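RV0130 (Mycobacterium tuberculosis, PDB 2C2I) probably catalyses the reversible hydration of trans-2-enoyl-CoA to (3R)-3-hydroxyacyl-CoA, working as a hotdog-fold homodimer in lipid metabolism. Local coordinates at residues Ala8-Ala13 with Val113-Leu118; Ala68-Leu73 with Ala143-Arg148; His75-Val80 with Val106-Ser111. All blocks are in the same frame, centred on the assembly; numbering follows the deposited sequence.

Contact 1. Residues Ala8-Ala13 with Val113-Leu118; sequences ADLAAA and VGVEDL
Val115 is the strand residue that meets the helix: its side chain lies against Leu10 and Ala11 of helix 7-12, in a union that buries 131 Å² in all. The side-chain contacts are apolar, and one methyl also meets a backbone carbonyl. The strand approaches this point through an irregularity. Val113 and Gly114 both face Thr126 of the neighbouring strand 122-133, forming a classic beta bulge, and the side chain of Val113 points away from the helix and packs on Thr126 and Ser128. At Val115 the CA atom comes within 5.2 Å of the CA of Ala11, close enough for a branched side chain to lie directly on the helix backbone. CG1 stands anti to the backbone N (chi1 175°) and packs on Ala11 CB at 4.0 Å, while CG2, on the other branch, reaches Ala11 CA at 3.8 Å and Leu10 O, also at 3.8 Å. That carbonyl oxygen is already engaged, accepting a bond from Ala13 N (2.9 Å), so the methyl group sits beside a satisfied acceptor. Leu10 adds its CG atom, 4.0 Å from Val115 CG2, and is itself buried against Phe4 and Tyr149.

This is a peripheral piece of the hotdog fold: the helix precedes the first strand of the curved antiparallel sheet and packs near the far end of strand 105-119, well away from the central helix that the sheet enfolds. Beyond Val115, Glu116 turns its side chain away from the helix, while its backbone is hydrogen-bonded to that of Gln124. Asp117 directs OD1 to the backbone N of Gly119. Leu118, last in the segment, sets its side chain on Gln124 and Arg148, two residues that probably bind substrate in the active site of the partner subunit.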
ATOM      1  N   ALA A   8       1.131  20.308  18.170  1.00 14.94           N
ATOM      2  CA  ALA A   8       2.209  21.318  18.328  1.00 15.02           C
ATOM      3  C   ALA A   8       3.512  20.652  18.776  1.00 14.71           C
ATOM      4  O   ALA A   8       4.624  21.038  18.369  1.00 14.48           O
ATOM      5  CB  ALA A   8       1.783  22.376  19.325  1.00 15.23           C
ATOM      6  N   ASP A   9       3.386  19.619  19.600  1.00 14.03           N
ATOM      7  CA  ASP A   9       4.582  18.968  20.135  1.00 13.79           C
ATOM      8  C   ASP A   9       5.187  18.109  19.051  1.00 12.94           C
ATOM      9  O   ASP A   9       6.402  17.964  18.974  1.00 11.76           O
ATOM     10  CB  ASP A   9       4.257  18.147  21.370  1.00 13.91           C
ATOM     11  CG  ASP A   9       3.947  19.026  22.588  1.00 16.26           C
ATOM     12  OD1 ASP A   9       3.983  20.275  22.450  1.00 18.81           O
ATOM     13  OD2 ASP A   9       3.678  18.460  23.670  1.00 19.50           O
ATOM     14  N   LEU A  10       4.323  17.548  18.214  1.00 12.98           N
ATOM     15  CA  LEU A  10       4.760  16.807  17.038  1.00 13.42           C
ATOM     16  C   LEU A  10       5.567  17.727  16.083  1.00 12.90           C
ATOM     17  O   LEU A  10       6.688  17.394  15.661  1.00 12.60           O
ATOM     18  CB  LEU A  10       3.537  16.195  16.327  1.00 13.43           C
ATOM     19  CG  LEU A  10       3.814  15.241  15.165  1.00 13.79           C
ATOM     20  CD1 LEU A  10       4.471  13.966  15.653  1.00 13.25           C
ATOM     21  CD2 LEU A  10       2.543  14.977  14.361  1.00 14.57           C
ATOM     22  N   ALA A  11       4.999  18.886  15.768  1.00 13.46           N
ATOM     23  CA  ALA A  11       5.663  19.889  14.925  1.00 13.22           C
ATOM     24  C   ALA A  11       7.057  20.257  15.450  1.00 12.88           C
ATOM     25  O   ALA A  11       8.004  20.384  14.671  1.00 12.48           O
ATOM     26  CB  ALA A  11       4.800  21.120  14.784  1.00 14.96           C
ATOM     27  N   ALA A  12       7.191  20.394  16.766  1.00 13.19           N
ATOM     28  CA  ALA A  12       8.483  20.754  17.371  1.00 13.82           C
ATOM     29  C   ALA A  12       9.550  19.662  17.233  1.00 14.48           C
ATOM     30  O   ALA A  12      10.749  19.931  17.404  1.00 14.67           O
ATOM     31  CB  ALA A  12       8.296  21.108  18.838  1.00 14.42           C
ATOM     32  N   ALA A  13       9.101  18.440  16.938  1.00 14.03           N
ATOM     33  CA  ALA A  13       9.988  17.277  16.813  1.00 14.14           C
ATOM     34  C   ALA A  13      10.367  16.962  15.368  1.00 14.13           C
ATOM     35  O   ALA A  13      11.033  15.939  15.101  1.00 14.02           O
ATOM     36  CB  ALA A  13       9.355  16.053  17.484  1.00 14.66           C
ATOM     37  N   VAL A 113      10.020  13.704   9.053  1.00  9.15           N
ATOM     38  CA  VAL A 113      10.580  14.598   8.040  1.00  9.67           C
ATOM     39  C   VAL A 113      10.073  16.026   8.233  1.00 10.01           C
ATOM     40  O   VAL A 113      10.860  16.992   8.216  1.00 11.16           O
ATOM     41  CB  VAL A 113      10.292  14.086   6.619  1.00  9.19           C
ATOM     42  CG1 VAL A 113      10.817  15.055   5.571  1.00 11.22           C
ATOM     43  CG2 VAL A 113      10.956  12.730   6.427  1.00 10.18           C
ATOM     44  N   GLY A 114       8.773  16.163   8.463  1.00  9.69           N
ATOM     45  CA  GLY A 114       8.187  17.489   8.550  1.00  9.97           C
ATOM     46  C   GLY A 114       6.750  17.416   8.982  1.00 10.54           C
ATOM     47  O   GLY A 114       6.116  16.370   8.869  1.00  8.18           O
ATOM     48  N   VAL A 115       6.234  18.539   9.480  1.00 10.45           N
ATOM     49  CA  VAL A 115       4.865  18.598   9.924  1.00 11.72           C
ATOM     50  C   VAL A 115       4.284  19.871   9.372  1.00 12.69           C
ATOM     51  O   VAL A 115       4.873  20.931   9.544  1.00 13.92           O
ATOM     52  CB  VAL A 115       4.765  18.642  11.465  1.00 11.47           C
ATOM     53  CG1 VAL A 115       3.323  18.832  11.885  1.00 12.81           C
ATOM     54  CG2 VAL A 115       5.356  17.341  12.088  1.00 11.84           C
ATOM     55  N   GLU A 116       3.157  19.750   8.692  1.00 12.95           N
ATOM     56  CA  GLU A 116       2.464  20.891   8.121  1.00 14.60           C
ATOM     57  C   GLU A 116       1.116  21.062   8.822  1.00 14.65           C
ATOM     58  O   GLU A 116       0.300  20.137   8.864  1.00 13.84           O
ATOM     59  CB  GLU A 116       2.254  20.681   6.628  1.00 14.87           C
ATOM     60  CG  GLU A 116       1.579  21.869   5.936  1.00 15.57           C
ATOM     61  CD  GLU A 116       1.426  21.674   4.432  1.00 18.83           C
ATOM     62  OE1 GLU A 116       1.839  20.614   3.886  1.00 20.34           O
ATOM     63  OE2 GLU A 116       0.892  22.607   3.784  1.00 23.33           O
ATOM     64  N   ASP A 117       0.889  22.252   9.373  1.00 15.15           N
ATOM     65  CA  ASP A 117      -0.382  22.564  10.000  1.00 16.49           C
ATOM     66  C   ASP A 117      -1.363  22.925   8.883  1.00 17.45           C
ATOM     67  O   ASP A 117      -1.077  23.771   8.028  1.00 16.02           O
ATOM     68  CB  ASP A 117      -0.165  23.694  11.015  1.00 17.17           C
ATOM     69  CG  ASP A 117      -1.436  24.179  11.688  1.00 19.00           C
ATOM     70  OD1 ASP A 117      -2.531  23.622  11.469  1.00 17.74           O
ATOM     71  OD2 ASP A 117      -1.322  25.169  12.450  1.00 19.36           O
ATOM     72  N   LEU A 118      -2.505  22.241   8.872  1.00 18.66           N
ATOM     73  CA  LEU A 118      -3.490  22.417   7.808  1.00 21.85           C
ATOM     74  C   LEU A 118      -4.632  23.315   8.253  1.00 23.93           C
ATOM     75  O   LEU A 118      -5.452  23.725   7.423  1.00 25.16           O
ATOM     76  CB  LEU A 118      -4.045  21.068   7.337  1.00 20.70           C
ATOM     77  CG  LEU A 118      -3.042  20.125   6.660  1.00 22.57           C
ATOM     78  CD1 LEU A 118      -3.801  18.940   6.085  1.00 21.65           C
ATOM     79  CD2 LEU A 118      -2.255  20.828   5.571  1.00 21.35           C
TER

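Contact 2. Residues Ala68-Leu73 with Ala143-Arg148; sequences ALLPRL and AESIVR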
ATOM      1  N   ALA A  68       1.829  -1.640   4.012  1.00  6.80           N
ATOM      2  CA  ALA A  68       0.642  -1.449   4.858  1.00  6.75           C
ATOM      3  C   ALA A  68       0.847  -1.832   6.329  1.00  7.49           C
ATOM      4  O   ALA A  68      -0.037  -1.591   7.162  1.00  7.86           O
ATOM      5  CB  ALA A  68      -0.565  -2.207   4.260  1.00  6.47           C
ATOM      6  N   LEU A  69       1.996  -2.433   6.652  1.00  8.44           N
ATOM      7  CA  LEU A  69       2.362  -2.601   8.058  1.00  9.71           C
ATOM      8  C   LEU A  69       2.805  -1.287   8.748  1.00  9.66           C
ATOM      9  O   LEU A  69       2.962  -1.258   9.965  1.00 10.05           O
ATOM     10  CB  LEU A  69       3.440  -3.680   8.239  1.00 10.42           C
ATOM     11  CG  LEU A  69       3.173  -5.099   7.734  1.00 12.64           C
ATOM     12  CD1 LEU A  69       4.437  -5.961   7.894  1.00 12.72           C
ATOM     13  CD2 LEU A  69       1.986  -5.726   8.479  1.00 13.88           C
ATOM     14  N   LEU A  70       2.974  -0.207   7.989  1.00  9.29           N
ATOM     15  CA  LEU A  70       3.476   1.046   8.576  1.00  9.76           C
ATOM     16  C   LEU A  70       2.653   1.562   9.764  1.00 10.26           C
ATOM     17  O   LEU A  70       3.223   1.918  10.805  1.00 10.72           O
ATOM     18  CB  LEU A  70       3.686   2.139   7.503  1.00  9.53           C
ATOM     19  CG  LEU A  70       5.123   2.358   7.036  1.00  9.24           C
ATOM     20  CD1 LEU A  70       5.773   1.019   6.595  1.00 11.56           C
ATOM     21  CD2 LEU A  70       5.127   3.431   5.927  1.00 10.41           C
ATOM     22  N   PRO A  71       1.316   1.641   9.619  1.00 10.12           N
ATOM     23  CA  PRO A  71       0.504   2.049  10.780  1.00 10.98           C
ATOM     24  C   PRO A  71       0.709   1.211  12.058  1.00 11.70           C
ATOM     25  O   PRO A  71       0.942   1.782  13.129  1.00 11.86           O
ATOM     26  CB  PRO A  71      -0.940   1.958  10.252  1.00 10.07           C
ATOM     27  CG  PRO A  71      -0.771   2.230   8.722  1.00 10.30           C
ATOM     28  CD  PRO A  71       0.492   1.470   8.399  1.00  9.67           C
ATOM     29  N   ARG A  72       0.641  -0.111  11.958  1.00 11.95           N
ATOM     30  CA  ARG A  72       0.853  -0.967  13.147  1.00 13.95           C
ATOM     31  C   ARG A  72       2.232  -0.709  13.761  1.00 13.35           C
ATOM     32  O   ARG A  72       2.367  -0.575  14.973  1.00 14.41           O
ATOM     33  CB  ARG A  72       0.736  -2.453  12.797  1.00 13.78           C
ATOM     34  CG  ARG A  72       1.168  -3.396  13.908  1.00 16.93           C
ATOM     35  CD  ARG A  72       1.026  -4.849  13.500  1.00 20.92           C
ATOM     36  NE  ARG A  72       1.267  -5.725  14.639  1.00 28.97           N
ATOM     37  CZ  ARG A  72       1.568  -7.015  14.541  1.00 31.81           C
ATOM     38  NH1 ARG A  72       1.657  -7.594  13.351  1.00 32.24           N
ATOM     39  NH2 ARG A  72       1.787  -7.725  15.645  1.00 34.51           N
ATOM     40  N   LEU A  73       3.248  -0.667  12.913  1.00 13.06           N
ATOM     41  CA  LEU A  73       4.633  -0.576  13.399  1.00 13.75           C
ATOM     42  C   LEU A  73       4.914   0.800  14.021  1.00 14.12           C
ATOM     43  O   LEU A  73       5.576   0.904  15.070  1.00 15.64           O
ATOM     44  CB  LEU A  73       5.603  -0.953  12.282  1.00 13.08           C
ATOM     45  CG  LEU A  73       5.480  -2.389  11.712  1.00 14.75           C
ATOM     46  CD1 LEU A  73       6.502  -2.636  10.618  1.00 14.67           C
ATOM     47  CD2 LEU A  73       5.626  -3.449  12.776  1.00 18.67           C
ATOM     48  N   ALA A 143      10.198   3.801   2.709  1.00  7.29           N
ATOM     49  CA  ALA A 143       9.004   4.574   2.335  1.00  7.03           C
ATOM     50  C   ALA A 143       9.054   5.959   2.928  1.00  6.81           C
ATOM     51  O   ALA A 143       9.505   6.131   4.047  1.00  8.20           O
ATOM     52  CB  ALA A 143       7.741   3.877   2.829  1.00  6.81           C
ATOM     53  N   GLU A 144       8.590   6.934   2.171  1.00  5.64           N
ATOM     54  CA  GLU A 144       8.259   8.218   2.771  1.00  6.63           C
ATOM     55  C   GLU A 144       6.741   8.396   2.640  1.00  5.55           C
ATOM     56  O   GLU A 144       6.211   8.383   1.524  1.00  5.72           O
ATOM     57  CB  GLU A 144       9.001   9.338   2.061  1.00  6.53           C
ATOM     58  CG  GLU A 144       8.771  10.701   2.727  1.00  7.85           C
ATOM     59  CD  GLU A 144       9.610  11.762   2.071  1.00 13.09           C
ATOM     60  OE1 GLU A 144      10.847  11.669   2.178  1.00 17.29           O
ATOM     61  OE2 GLU A 144       9.062  12.646   1.399  1.00 12.52           O
ATOM     62  N   SER A 145       6.064   8.532   3.785  1.00  6.51           N
ATOM     63  CA  SER A 145       4.592   8.487   3.853  1.00  5.38           C
ATOM     64  C   SER A 145       4.068   9.779   4.484  1.00  5.94           C
ATOM     65  O   SER A 145       4.828  10.529   5.095  1.00  5.55           O
ATOM     66  CB  SER A 145       4.105   7.284   4.659  1.00  5.70           C
ATOM     67  OG  SER A 145       4.552   7.333   6.015  1.00  6.99           O
ATOM     68  N   ILE A 146       2.775  10.027   4.307  1.00  6.54           N
ATOM     69  CA  ILE A 146       2.158  11.240   4.817  1.00  6.76           C
ATOM     70  C   ILE A 146       0.924  10.811   5.594  1.00  8.22           C
ATOM     71  O   ILE A 146       0.042  10.104   5.072  1.00  7.98           O
ATOM     72  CB  ILE A 146       1.806  12.242   3.698  1.00  7.26           C
ATOM     73  CG1 ILE A 146       3.056  12.497   2.825  1.00  7.00           C
ATOM     74  CG2 ILE A 146       1.288  13.542   4.301  1.00  5.93           C
ATOM     75  CD1 ILE A 146       2.788  13.158   1.476  1.00  8.42           C
ATOM     76  N   VAL A 147       0.887  11.242   6.846  1.00  8.23           N
ATOM     77  CA  VAL A 147      -0.199  10.914   7.752  1.00  9.55           C
ATOM     78  C   VAL A 147      -0.846  12.212   8.188  1.00 10.64           C
ATOM     79  O   VAL A 147      -0.149  13.099   8.692  1.00 10.35           O
ATOM     80  CB  VAL A 147       0.333  10.175   9.002  1.00  9.89           C
ATOM     81  CG1 VAL A 147      -0.801   9.850   9.970  1.00 11.57           C
ATOM     82  CG2 VAL A 147       1.103   8.878   8.595  1.00 10.83           C
ATOM     83  N   ARG A 148      -2.164  12.290   8.036  1.00 10.57           N
ATOM     84  CA  ARG A 148      -2.946  13.451   8.472  1.00 12.07           C
ATOM     85  C   ARG A 148      -3.647  13.116   9.788  1.00 12.64           C
ATOM     86  O   ARG A 148      -4.409  12.160   9.849  1.00 12.27           O
ATOM     87  CB  ARG A 148      -3.945  13.858   7.389  1.00 12.86           C
ATOM     88  CG  ARG A 148      -4.893  14.953   7.799  1.00 14.55           C
ATOM     89  CD  ARG A 148      -5.734  15.490   6.628  1.00 15.37           C
ATOM     90  NE  ARG A 148      -4.936  15.822   5.441  1.00 20.50           N
ATOM     91  CZ  ARG A 148      -5.403  16.474   4.375  1.00 22.92           C
ATOM     92  NH1 ARG A 148      -6.677  16.861   4.328  1.00 24.82           N
ATOM     93  NH2 ARG A 148      -4.597  16.730   3.354  1.00 23.43           N
TER
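Leu70, which rests on Ser145 and Ala143, sits in a turn of backbone closed by Leu73 N bonding Leu69 O at 3.0 Å. The contact joins the central helix to the sheet that wraps it in the hotdog fold; here Leu70 of helix 70-75 points at the concave face of strand 141-149. Ser145 CB points at the leucine, and chi1 of 62° sets OG between the backbone N and carbonyl carbon of its own residue, where it meets Leu70 CD2 at 3.9 Å. Two residues earlier, on the same face of the strand, Ala143 offers its CB, while the intervening Glu144 points to the other side and bonds Asn92 through OE2. All three touching residues are buried, with Val127 and Leu91 of the flanking strands packing on Ser145.

Phe64 of the second subunit packs on Pro71. Farther along the strand is Arg148, a probable substrate-binding residue for the partner's site; its NE is hydrogen-bonded to Gln124 OE1, and it makes a cation-pi contact with Tyr89. A single methyl serves both strand residues, for Leu70 CD2 also lies 4.1 Å from Ala143 CB.

Contact 3. Residues His75-Val80 with Val106-Ser111; sequences HQMYTV and VRATSS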
ATOM      1  N   HIS A  75       2.596   2.710  15.354  1.00 16.59           N
ATOM      2  CA  HIS A  75       1.807   2.753  16.603  1.00 18.69           C
ATOM      3  C   HIS A  75       2.601   2.201  17.801  1.00 19.05           C
ATOM      4  O   HIS A  75       2.409   2.653  18.939  1.00 19.83           O
ATOM      5  CB  HIS A  75       0.485   1.994  16.421  1.00 19.52           C
ATOM      6  CG  HIS A  75      -0.446   2.090  17.591  1.00 24.37           C
ATOM      7  ND1 HIS A  75      -1.296   3.160  17.778  1.00 28.93           N
ATOM      8  CD2 HIS A  75      -0.681   1.241  18.621  1.00 28.75           C
ATOM      9  CE1 HIS A  75      -2.010   2.972  18.873  1.00 29.96           C
ATOM     10  NE2 HIS A  75      -1.655   1.817  19.406  1.00 31.18           N
ATOM     11  N   GLN A  76       3.507   1.256  17.532  1.00 18.90           N
ATOM     12  CA  GLN A  76       4.431   0.716  18.524  1.00 19.89           C
ATOM     13  C   GLN A  76       5.491   1.751  18.930  1.00 20.47           C
ATOM     14  O   GLN A  76       6.095   1.634  20.006  1.00 20.24           O
ATOM     15  CB  GLN A  76       5.137  -0.547  18.000  1.00 20.38           C
ATOM     16  CG  GLN A  76       4.241  -1.783  17.900  1.00 21.31           C
ATOM     17  CD  GLN A  76       4.973  -3.015  17.413  1.00 21.16           C
ATOM     18  OE1 GLN A  76       6.191  -3.004  17.230  1.00 24.78           O
ATOM     19  NE2 GLN A  76       4.238  -4.092  17.214  1.00 26.00           N
HETATM   20  N   MSE A  77       5.700   2.756  18.078  1.00 19.28           N
HETATM   21  CA  MSE A  77       6.735   3.783  18.301  1.00 20.64           C
HETATM   22  C   MSE A  77       6.264   5.035  19.036  1.00 21.22           C
HETATM   23  O   MSE A  77       6.982   5.557  19.887  1.00 22.14           O
HETATM   24  CB  MSE A  77       7.331   4.221  16.967  1.00 20.13           C
HETATM   25  CG  MSE A  77       7.909   3.105  16.131  1.00 19.91           C
HETATM   26 SE   MSE A  77       8.524   3.906  14.481  1.00 19.89          SE
HETATM   27  CE  MSE A  77       8.552   2.403  13.363  1.00 20.19           C
ATOM     28  N   TYR A  78       5.095   5.557  18.667  1.00 21.08           N
ATOM     29  CA  TYR A  78       4.606   6.839  19.214  1.00 21.94           C
ATOM     30  C   TYR A  78       3.113   6.939  19.062  1.00 21.83           C
ATOM     31  O   TYR A  78       2.506   6.207  18.267  1.00 20.93           O
ATOM     32  CB  TYR A  78       5.269   8.061  18.541  1.00 21.62           C
ATOM     33  CG  TYR A  78       5.060   8.137  17.044  1.00 22.21           C
ATOM     34  CD1 TYR A  78       4.053   8.930  16.490  1.00 21.49           C
ATOM     35  CD2 TYR A  78       5.860   7.401  16.187  1.00 21.36           C
ATOM     36  CE1 TYR A  78       3.862   8.974  15.099  1.00 23.27           C
ATOM     37  CE2 TYR A  78       5.677   7.433  14.813  1.00 22.93           C
ATOM     38  CZ  TYR A  78       4.688   8.209  14.276  1.00 22.46           C
ATOM     39  OH  TYR A  78       4.554   8.217  12.900  1.00 24.69           O
ATOM     40  N   THR A  79       2.517   7.828  19.851  1.00 22.00           N
ATOM     41  CA  THR A  79       1.136   8.209  19.644  1.00 23.05           C
ATOM     42  C   THR A  79       1.040   9.723  19.739  1.00 22.01           C
ATOM     43  O   THR A  79       1.932  10.369  20.281  1.00 21.80           O
ATOM     44  CB  THR A  79       0.186   7.571  20.674  1.00 23.79           C
ATOM     45  OG1 THR A  79       0.567   7.988  21.983  1.00 26.09           O
ATOM     46  CG2 THR A  79       0.236   6.029  20.588  1.00 26.63           C
ATOM     47  N   VAL A  80      -0.040  10.272  19.198  1.00 21.90           N
ATOM     48  CA  VAL A  80      -0.277  11.713  19.218  1.00 22.12           C
ATOM     49  C   VAL A  80      -1.633  11.969  19.898  1.00 22.93           C
ATOM     50  O   VAL A  80      -2.662  11.509  19.420  1.00 22.46           O
ATOM     51  CB  VAL A  80      -0.273  12.301  17.784  1.00 21.60           C
ATOM     52  CG1 VAL A  80      -0.581  13.818  17.796  1.00 21.25           C
ATOM     53  CG2 VAL A  80       1.050  12.019  17.068  1.00 20.44           C
ATOM     54  N   VAL A 106      10.056  -8.866  10.663  1.00 17.86           N
ATOM     55  CA  VAL A 106      10.324  -7.523  10.169  1.00 16.74           C
ATOM     56  C   VAL A 106      10.270  -6.497  11.330  1.00 15.63           C
ATOM     57  O   VAL A 106       9.588  -6.694  12.328  1.00 15.73           O
ATOM     58  CB  VAL A 106       9.311  -7.118   9.051  1.00 16.19           C
ATOM     59  CG1 VAL A 106       9.437  -8.051   7.843  1.00 16.73           C
ATOM     60  CG2 VAL A 106       7.880  -7.125   9.602  1.00 18.14           C
ATOM     61  N   ARG A 107      10.976  -5.391  11.166  1.00 15.55           N
ATOM     62  CA  ARG A 107      11.001  -4.337  12.178  1.00 15.61           C
ATOM     63  C   ARG A 107      11.243  -3.011  11.462  1.00 14.27           C
ATOM     64  O   ARG A 107      11.985  -2.950  10.478  1.00 14.62           O
ATOM     65  CB  ARG A 107      12.124  -4.620  13.190  1.00 16.60           C
ATOM     66  CG  ARG A 107      12.383  -3.536  14.183  1.00 19.10           C
ATOM     67  CD  ARG A 107      13.320  -4.056  15.269  1.00 22.88           C
ATOM     68  NE  ARG A 107      14.713  -4.097  14.827  1.00 24.47           N
ATOM     69  CZ  ARG A 107      15.734  -4.320  15.654  1.00 26.16           C
ATOM     70  NH1 ARG A 107      15.501  -4.528  16.946  1.00 23.52           N
ATOM     71  NH2 ARG A 107      16.977  -4.330  15.196  1.00 27.69           N
ATOM     72  N   ALA A 108      10.638  -1.945  11.971  1.00 13.01           N
ATOM     73  CA  ALA A 108      10.731  -0.656  11.313  1.00 12.46           C
ATOM     74  C   ALA A 108      11.418   0.389  12.201  1.00 12.49           C
ATOM     75  O   ALA A 108      11.304   0.314  13.430  1.00 12.64           O
ATOM     76  CB  ALA A 108       9.313  -0.165  10.879  1.00 12.29           C
ATOM     77  N   THR A 109      12.105   1.344  11.561  1.00 12.01           N
ATOM     78  CA  THR A 109      12.625   2.556  12.198  1.00 12.24           C
ATOM     79  C   THR A 109      12.026   3.735  11.444  1.00 10.67           C
ATOM     80  O   THR A 109      12.056   3.735  10.228  1.00 10.22           O
ATOM     81  CB  THR A 109      14.148   2.625  12.002  1.00 13.27           C
ATOM     82  OG1 THR A 109      14.729   1.432  12.567  1.00 17.19           O
ATOM     83  CG2 THR A 109      14.704   3.869  12.704  1.00 14.74           C
ATOM     84  N   SER A 110      11.481   4.730  12.151  1.00 10.33           N
ATOM     85  CA  SER A 110      10.929   5.914  11.469  1.00  9.80           C
ATOM     86  C   SER A 110      11.497   7.235  12.004  1.00  9.72           C
ATOM     87  O   SER A 110      11.862   7.336  13.188  1.00 10.23           O
ATOM     88  CB  SER A 110       9.398   5.944  11.599  1.00  9.76           C
ATOM     89  OG  SER A 110       8.792   4.826  10.957  1.00  8.86           O
ATOM     90  N   SER A 111      11.515   8.246  11.143  1.00 10.17           N
ATOM     91  CA  SER A 111      11.919   9.609  11.519  1.00 10.81           C
ATOM     92  C   SER A 111      10.896  10.588  11.014  1.00 10.65           C
ATOM     93  O   SER A 111      10.257  10.345   9.982  1.00  9.15           O
ATOM     94  CB  SER A 111      13.262   9.957  10.872  1.00 12.32           C
ATOM     95  OG  SER A 111      14.222   8.972  11.205  1.00 16.87           O
TER
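Met77, present as selenomethionine, pushes one extended side chain between Ser110 and Ala108 and makes nearly all of this contact. Its CG lies anti to the carbonyl carbon (chi1 -56°), and the chain then runs straight on, so the selenium and terminal methyl travel across to the strand. SE rests 3.6 Å from Ser110 CB. Beyond it CE settles among three groups: Ser110 OG at 3.4 Å, the carbonyl oxygen of Ala108 at 3.5 Å, and Ala108 CB at 3.7 Å. Ser110 OG touches the methyl, and its hydrogen-bond partner is Thr129 OG1 on the adjacent strand 122-133. Tyr78, also buried, inclines toward the strand but packs instead on Val18, Val127 and Tyr149.

Away from this buried cluster the segments diverge. Thr109 turns its side chain away and bonds Gln20, and the partly exposed Arg107 forms a salt bridge with Glu132. On the other segment Gln76, also partly exposed, reaches Asp22 N through OE1. The tight half of the contact thus seals the turn after helix 70-75 onto the inner face of the wrapped antiparallel sheet, an arrangement belonging to the core of the hotdog fold.

From the N terminus, helix 7-12 opens the longest loop, which contact 1 closes about a hundred residues later at the far end of strand 105-119. Within that span helix 70-75 begins contact 2, which closes only on strand 141-149, so contacts 1 and 2 cross. Contact 3 joins the turn after this helix to the earlier part of strand 105-119, and its short loop falls within both larger ones. The central helix and the chain just after it are thereby tied to two strands of one sheet, while the N-terminal helix is packed on the far end of strand 105-119. Leu73 meeting Ala108 joins contacts 2 and 3; Leu10 packing on Val80 joins contacts 1 and 3.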